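Local structure of uncharacterized protein (Bacteroides ovatus CL02T12C04, 6PTM) at residues A[146-151]-A[545-550]; A[73-77]-A[537-541]. The protein is an exo-carrageenase of the GH42 type, which probably hydrolyses carrageenan chains from their ends. All blocks are in the same frame, centred on the assembly; numbering follows the deposited sequence.

Interaction 1 (A[146-151]-A[545-550])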
ATOM      1  N   LEU A 146      12.965  16.728 -18.735  1.00 18.65           N
ATOM      2  CA  LEU A 146      13.927  15.643 -18.492  1.00 17.73           C
ATOM      3  C   LEU A 146      13.602  14.487 -19.417  1.00 18.25           C
ATOM      4  O   LEU A 146      12.431  14.281 -19.747  1.00 16.50           O
ATOM      5  CB  LEU A 146      13.817  15.225 -17.033  1.00 18.39           C
ATOM      6  CG  LEU A 146      14.250  16.296 -16.043  1.00 17.66           C
ATOM      7  CD1 LEU A 146      14.088  15.785 -14.623  1.00 18.09           C
ATOM      8  CD2 LEU A 146      15.688  16.728 -16.315  1.00 17.63           C
ATOM      9  N   PRO A 147      14.628  13.696 -19.801  1.00 17.26           N
ATOM     10  CA  PRO A 147      14.395  12.440 -20.490  1.00 17.60           C
ATOM     11  C   PRO A 147      13.483  11.520 -19.671  1.00 18.28           C
ATOM     12  O   PRO A 147      13.621  11.443 -18.423  1.00 16.22           O
ATOM     13  CB  PRO A 147      15.792  11.796 -20.601  1.00 19.29           C
ATOM     14  CG  PRO A 147      16.787  12.941 -20.398  1.00 20.29           C
ATOM     15  CD  PRO A 147      16.062  13.941 -19.511  1.00 19.22           C
ATOM     16  N   THR A 148      12.624  10.769 -20.358  1.00 16.35           N
ATOM     17  CA  THR A 148      11.690   9.826 -19.701  1.00 16.26           C
ATOM     18  C   THR A 148      11.465   8.661 -20.657  1.00 15.87           C
ATOM     19  O   THR A 148      11.419   8.877 -21.859  1.00 15.05           O
ATOM     20  CB  THR A 148      10.412  10.554 -19.252  1.00 15.72           C
ATOM     21  OG1 THR A 148       9.765   9.723 -18.293  1.00 17.18           O
ATOM     22  CG2 THR A 148       9.465  10.862 -20.387  1.00 15.85           C
ATOM     23  N   PRO A 149      11.435   7.405 -20.153  1.00 15.71           N
ATOM     24  CA  PRO A 149      11.375   6.227 -21.022  1.00 16.23           C
ATOM     25  C   PRO A 149       9.967   5.978 -21.568  1.00 16.27           C
ATOM     26  O   PRO A 149       9.001   6.311 -20.899  1.00 16.78           O
ATOM     27  CB  PRO A 149      11.781   5.080 -20.122  1.00 15.36           C
ATOM     28  CG  PRO A 149      11.338   5.542 -18.739  1.00 15.93           C
ATOM     29  CD  PRO A 149      11.562   7.043 -18.731  1.00 16.05           C
ATOM     30  N   VAL A 150       9.901   5.476 -22.797  1.00 16.25           N
ATOM     31  CA  VAL A 150       8.689   4.857 -23.379  1.00 17.25           C
ATOM     32  C   VAL A 150       8.835   3.379 -23.021  1.00 18.39           C
ATOM     33  O   VAL A 150       9.593   2.690 -23.700  1.00 16.39           O
ATOM     34  CB  VAL A 150       8.578   5.109 -24.897  1.00 19.20           C
ATOM     35  CG1 VAL A 150       7.339   4.468 -25.488  1.00 21.26           C
ATOM     36  CG2 VAL A 150       8.566   6.601 -25.228  1.00 20.29           C
ATOM     37  N   VAL A 151       8.180   2.951 -21.936  1.00 18.49           N
ATOM     38  CA  VAL A 151       8.381   1.605 -21.325  1.00 19.09           C
ATOM     39  C   VAL A 151       7.691   0.548 -22.192  1.00 18.35           C
ATOM     40  O   VAL A 151       6.468   0.571 -22.329  1.00 16.50           O
ATOM     41  CB  VAL A 151       7.880   1.541 -19.865  1.00 19.87           C
ATOM     42  CG1 VAL A 151       8.077   0.158 -19.290  1.00 19.47           C
ATOM     43  CG2 VAL A 151       8.559   2.595 -18.988  1.00 18.68           C
ATOM     44  N   ILE A 545       5.347   9.291 -15.445  1.00 13.52           N
ATOM     45  CA  ILE A 545       6.328   9.879 -16.395  1.00 14.01           C
ATOM     46  C   ILE A 545       7.334  10.726 -15.622  1.00 14.06           C
ATOM     47  O   ILE A 545       8.546  10.633 -15.926  1.00 12.16           O
ATOM     48  CB  ILE A 545       5.619  10.712 -17.468  1.00 14.73           C
ATOM     49  CG1 ILE A 545       4.940   9.797 -18.486  1.00 15.26           C
ATOM     50  CG2 ILE A 545       6.621  11.704 -18.064  1.00 14.45           C
ATOM     51  CD1 ILE A 545       4.016  10.506 -19.453  1.00 16.63           C
ATOM     52  N   ASP A 546       6.856  11.572 -14.708  1.00 13.87           N
ATOM     53  CA  ASP A 546       7.788  12.417 -13.928  1.00 13.68           C
ATOM     54  C   ASP A 546       8.618  11.546 -12.980  1.00 13.51           C
ATOM     55  O   ASP A 546       9.855  11.733 -12.916  1.00 12.15           O
ATOM     56  CB  ASP A 546       7.087  13.542 -13.181  1.00 14.42           C
ATOM     57  CG  ASP A 546       6.647  14.674 -14.090  1.00 16.18           C
ATOM     58  OD1 ASP A 546       7.253  14.841 -15.166  1.00 16.41           O
ATOM     59  OD2 ASP A 546       5.678  15.335 -13.728  1.00 15.39           O
ATOM     60  N   LEU A 547       7.998  10.614 -12.256  1.00 13.39           N
ATOM     61  CA  LEU A 547       8.780   9.734 -11.353  1.00 13.67           C
ATOM     62  C   LEU A 547       9.847   8.962 -12.163  1.00 13.80           C
ATOM     63  O   LEU A 547      10.992   8.873 -11.727  1.00 12.83           O
ATOM     64  CB  LEU A 547       7.824   8.776 -10.640  1.00 14.00           C
ATOM     65  CG  LEU A 547       6.870   9.364  -9.614  1.00 13.13           C
ATOM     66  CD1 LEU A 547       5.773   8.356  -9.345  1.00 13.63           C
ATOM     67  CD2 LEU A 547       7.615   9.698  -8.342  1.00 12.81           C
ATOM     68  N   ASN A 548       9.496   8.397 -13.314  1.00 13.78           N
ATOM     69  CA  ASN A 548      10.500   7.719 -14.178  1.00 13.15           C
ATOM     70  C   ASN A 548      11.674   8.662 -14.464  1.00 12.72           C
ATOM     71  O   ASN A 548      12.819   8.202 -14.444  1.00 13.80           O
ATOM     72  CB  ASN A 548       9.872   7.159 -15.454  1.00 12.86           C
ATOM     73  CG  ASN A 548       9.015   5.943 -15.180  1.00 13.09           C
ATOM     74  OD1 ASN A 548       9.065   5.377 -14.081  1.00 12.13           O
ATOM     75  ND2 ASN A 548       8.185   5.577 -16.150  1.00 12.29           N
ATOM     76  N   SER A 549      11.407   9.924 -14.738  1.00 13.33           N
ATOM     77  CA  SER A 549      12.403  10.916 -15.210  1.00 12.90           C
ATOM     78  C   SER A 549      13.405  11.172 -14.088  1.00 13.71           C
ATOM     79  O   SER A 549      14.542  11.619 -14.392  1.00 14.15           O
ATOM     80  CB  SER A 549      11.741  12.197 -15.686  1.00 13.69           C
ATOM     81  OG  SER A 549      11.358  13.068 -14.623  1.00 12.02           O
ATOM     82  N   VAL A 550      13.020  10.910 -12.838  1.00 12.82           N
ATOM     83  CA  VAL A 550      13.940  11.112 -11.692  1.00 12.70           C
ATOM     84  C   VAL A 550      14.063   9.829 -10.868  1.00 12.96           C
ATOM     85  O   VAL A 550      14.285   9.912  -9.638  1.00 11.82           O
ATOM     86  CB  VAL A 550      13.497  12.314 -10.840  1.00 12.87           C
ATOM     87  CG1 VAL A 550      13.733  13.602 -11.576  1.00 13.10           C
ATOM     88  CG2 VAL A 550      12.058  12.230 -10.341  1.00 13.27           C
TER
HETATM   89  O   HOH W   1      15.499  11.756 -16.885  1.00 15.16           O
HETATM   90  O   HOH W   2       8.145   7.411 -18.598  1.00 12.46           O
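Leu146 begins the contact by laying its CD1 methyl against Val550, with CD1 and CG1 3.8 Å apart, while its CB rests near CB of Ser549. At Pro147 the backbone does the touching: the carbonyl O approaches Ser549 CB at 3.4 Å and also receives a CH···O contact from Ser549 CA. A water donates to both Pro147 O and Ser549 O, although its short distance to the former makes its exact position doubtful. Thr148 makes the direct polar link. Its chi1 of -162° swings OG1 away from the backbone N and toward the helix. The hydroxyl donates to Ile545 O at 2.8 Å, slightly tilted from the carbonyl plane; CG2 packs on CG2 of Ile545. Pro149 sets its ring carbon CD 3.7 Å from Asn548 CB. A second water gives its protons to Thr148 OG1 and Pro149 O and accepts from ND2 of Asn548; the OD1 of that residue is hydrogen-bonded to Phe171 N of strand 168-175. Val151 CG2 lies near that same ND2. Ile545 O thus takes two bonds, from Ser549 N and Thr148 OG1, so the linker following helix 109-139 is held to the last turn of helix 534-549 by one hydroxyl-to-carbonyl bond and a bridging water, flanked by apolar packing of Leu146 and Pro149.

Interaction 2 (A[73-77]-A[537-541])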
ATOM      1  N   THR A  73      -0.149  10.916 -24.079  1.00 17.02           N
ATOM      2  CA  THR A  73      -0.939  10.230 -23.029  1.00 15.58           C
ATOM      3  C   THR A  73      -2.215  11.032 -22.792  1.00 15.73           C
ATOM      4  O   THR A  73      -3.307  10.428 -22.735  1.00 16.49           O
ATOM      5  CB  THR A  73      -0.124  10.026 -21.747  1.00 14.92           C
ATOM      6  OG1 THR A  73       0.991   9.197 -22.080  1.00 14.92           O
ATOM      7  CG2 THR A  73      -0.951   9.413 -20.642  1.00 15.78           C
ATOM      8  N   ALA A  74      -2.095  12.347 -22.625  1.00 15.93           N
ATOM      9  CA  ALA A  74      -3.248  13.261 -22.435  1.00 16.18           C
ATOM     10  C   ALA A  74      -4.184  13.203 -23.660  1.00 16.57           C
ATOM     11  O   ALA A  74      -5.426  13.173 -23.473  1.00 15.49           O
ATOM     12  CB  ALA A  74      -2.754  14.676 -22.184  1.00 16.35           C
ATOM     13  N   LEU A  75      -3.617  13.282 -24.865  1.00 18.10           N
ATOM     14  CA  LEU A  75      -4.396  13.233 -26.136  1.00 17.82           C
ATOM     15  C   LEU A  75      -5.185  11.920 -26.165  1.00 18.24           C
ATOM     16  O   LEU A  75      -6.378  11.946 -26.477  1.00 19.70           O
ATOM     17  CB  LEU A  75      -3.452  13.308 -27.338  1.00 19.49           C
ATOM     18  CG  LEU A  75      -4.154  13.307 -28.695  1.00 21.47           C
ATOM     19  CD1 LEU A  75      -4.971  14.575 -28.863  1.00 23.76           C
ATOM     20  CD2 LEU A  75      -3.175  13.202 -29.838  1.00 23.41           C
ATOM     21  N   ARG A  76      -4.538  10.792 -25.894  1.00 18.35           N
ATOM     22  CA  ARG A  76      -5.218   9.476 -25.919  1.00 18.21           C
ATOM     23  C   ARG A  76      -6.324   9.452 -24.863  1.00 19.20           C
ATOM     24  O   ARG A  76      -7.428   8.931 -25.145  1.00 17.84           O
ATOM     25  CB  ARG A  76      -4.237   8.321 -25.728  1.00 17.64           C
ATOM     26  CG  ARG A  76      -4.912   6.958 -25.732  1.00 18.07           C
ATOM     27  CD  ARG A  76      -5.728   6.685 -26.986  1.00 19.30           C
ATOM     28  NE  ARG A  76      -4.904   6.783 -28.187  1.00 20.42           N
ATOM     29  CZ  ARG A  76      -4.021   5.866 -28.584  1.00 22.24           C
ATOM     30  NH1 ARG A  76      -3.806   4.754 -27.895  1.00 20.64           N
ATOM     31  NH2 ARG A  76      -3.336   6.073 -29.693  1.00 23.05           N
ATOM     32  N   THR A  77      -6.050   9.978 -23.677  1.00 18.39           N
ATOM     33  CA  THR A  77      -7.082  10.035 -22.632  1.00 17.88           C
ATOM     34  C   THR A  77      -8.296  10.795 -23.174  1.00 17.49           C
ATOM     35  O   THR A  77      -9.458  10.392 -22.930  1.00 17.59           O
ATOM     36  CB  THR A  77      -6.565  10.686 -21.353  1.00 17.31           C
ATOM     37  OG1 THR A  77      -5.396  10.006 -20.885  1.00 16.27           O
ATOM     38  CG2 THR A  77      -7.643  10.657 -20.297  1.00 17.68           C
ATOM     39  N   VAL A 537      -7.482  10.084 -14.607  1.00 15.33           N
ATOM     40  CA  VAL A 537      -6.883   8.963 -15.386  1.00 16.81           C
ATOM     41  C   VAL A 537      -5.547   9.440 -15.977  1.00 16.19           C
ATOM     42  O   VAL A 537      -4.528   8.728 -15.871  1.00 16.01           O
ATOM     43  CB  VAL A 537      -7.881   8.473 -16.451  1.00 16.47           C
ATOM     44  CG1 VAL A 537      -7.246   7.567 -17.486  1.00 17.23           C
ATOM     45  CG2 VAL A 537      -9.027   7.760 -15.773  1.00 16.99           C
ATOM     46  N   ASN A 538      -5.535  10.608 -16.598  1.00 15.54           N
ATOM     47  CA  ASN A 538      -4.310  11.130 -17.258  1.00 14.84           C
ATOM     48  C   ASN A 538      -3.249  11.402 -16.175  1.00 15.14           C
ATOM     49  O   ASN A 538      -2.084  11.056 -16.413  1.00 13.62           O
ATOM     50  CB  ASN A 538      -4.594  12.348 -18.134  1.00 14.67           C
ATOM     51  CG  ASN A 538      -3.313  12.964 -18.646  1.00 14.66           C
ATOM     52  OD1 ASN A 538      -2.581  12.358 -19.442  1.00 15.58           O
ATOM     53  ND2 ASN A 538      -3.015  14.140 -18.137  1.00 13.01           N
ATOM     54  N   GLU A 539      -3.612  11.989 -15.021  1.00 14.93           N
ATOM     55  CA  GLU A 539      -2.581  12.499 -14.095  1.00 15.27           C
ATOM     56  C   GLU A 539      -1.817  11.334 -13.462  1.00 15.63           C
ATOM     57  O   GLU A 539      -0.614  11.521 -13.145  1.00 15.44           O
ATOM     58  CB  GLU A 539      -3.182  13.362 -13.009  1.00 16.46           C
ATOM     59  CG  GLU A 539      -2.142  14.183 -12.310  1.00 18.12           C
ATOM     60  CD  GLU A 539      -1.525  15.263 -13.169  1.00 19.68           C
ATOM     61  OE1 GLU A 539      -2.096  15.573 -14.240  1.00 19.24           O
ATOM     62  OE2 GLU A 539      -0.487  15.822 -12.744  1.00 21.16           O
ATOM     63  N   VAL A 540      -2.438  10.169 -13.275  1.00 14.25           N
ATOM     64  CA  VAL A 540      -1.685   8.993 -12.756  1.00 15.06           C
ATOM     65  C   VAL A 540      -0.513   8.711 -13.701  1.00 14.66           C
ATOM     66  O   VAL A 540       0.616   8.591 -13.220  1.00 13.32           O
ATOM     67  CB  VAL A 540      -2.547   7.730 -12.567  1.00 15.28           C
ATOM     68  CG1 VAL A 540      -1.667   6.582 -12.117  1.00 15.53           C
ATOM     69  CG2 VAL A 540      -3.666   7.954 -11.555  1.00 16.00           C
ATOM     70  N   HIS A 541      -0.767   8.635 -15.009  1.00 14.23           N
ATOM     71  CA  HIS A 541       0.289   8.313 -16.006  1.00 14.72           C
ATOM     72  C   HIS A 541       1.304   9.452 -16.130  1.00 14.28           C
ATOM     73  O   HIS A 541       2.500   9.153 -16.289  1.00 14.95           O
ATOM     74  CB  HIS A 541      -0.361   7.921 -17.332  1.00 14.83           C
ATOM     75  CG  HIS A 541      -1.193   6.716 -17.155  1.00 14.23           C
ATOM     76  ND1 HIS A 541      -0.616   5.498 -16.895  1.00 16.11           N
ATOM     77  CD2 HIS A 541      -2.523   6.540 -17.123  1.00 15.52           C
ATOM     78  CE1 HIS A 541      -1.575   4.603 -16.731  1.00 16.90           C
ATOM     79  NE2 HIS A 541      -2.760   5.220 -16.846  1.00 14.72           N
TER
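Helices 69-90 and 534-549 run nearly antiparallel where Thr73, Ala74 and Thr77 meet Val537, Asn538 and His541, their local axes 9.5 Å apart at a crossing angle of 158°. This is buried helix-helix packing between an N-terminal helix and the helix after the eighth strand, 503-506, of the (beta/alpha)8 (TIM) barrel. Asn538 fills the middle of the interface: its CG stands anti to the backbone N (chi1 173°), which sends the amide across to Ala74. There OD1 comes 3.2 Å from Ala74 CA and 3.6 Å from Ala74 CB, so the oxygen sits against the small residue. Thr77 lies across the root of the same side chain, OG1 being 3.7 Å from Asn538 CB, and its CG2 turns to Val537 CG1. The Thr77 hydroxyl donates back to Thr73 O from above the carbonyl plane, while Thr77 N reaches that oxygen from the opposite face; OG1 is also bonded to His188. Met127 of helix 109-139 touches Ala74, Thr77 and Asn538. On the other side His541 bonds through NE2 to Trp175 NE1, and the CG2 methyl of Thr73 lies 3.7 Å from His541 CB.

In the fold
Following the chain from the N terminus, helix 69-90 supplies the first half of interaction 2, and the chain then passes through helix 109-139 to the linker 146-151, the first half of interaction 1. Both find their partners on helix 534-549, which offers 537-541 to interaction 2 and then 545-550 to interaction 1. Interaction 2 therefore closes a loop with 459 residues between its segments and interaction 1 one with 393, and the two cross rather than nest. Their centres lie about 15 Å apart, and Ile545 packs against Thr73 between them. Together they fasten helix 69-90 and the linker leading into strand 157-159 to the helix after the eighth barrel strand.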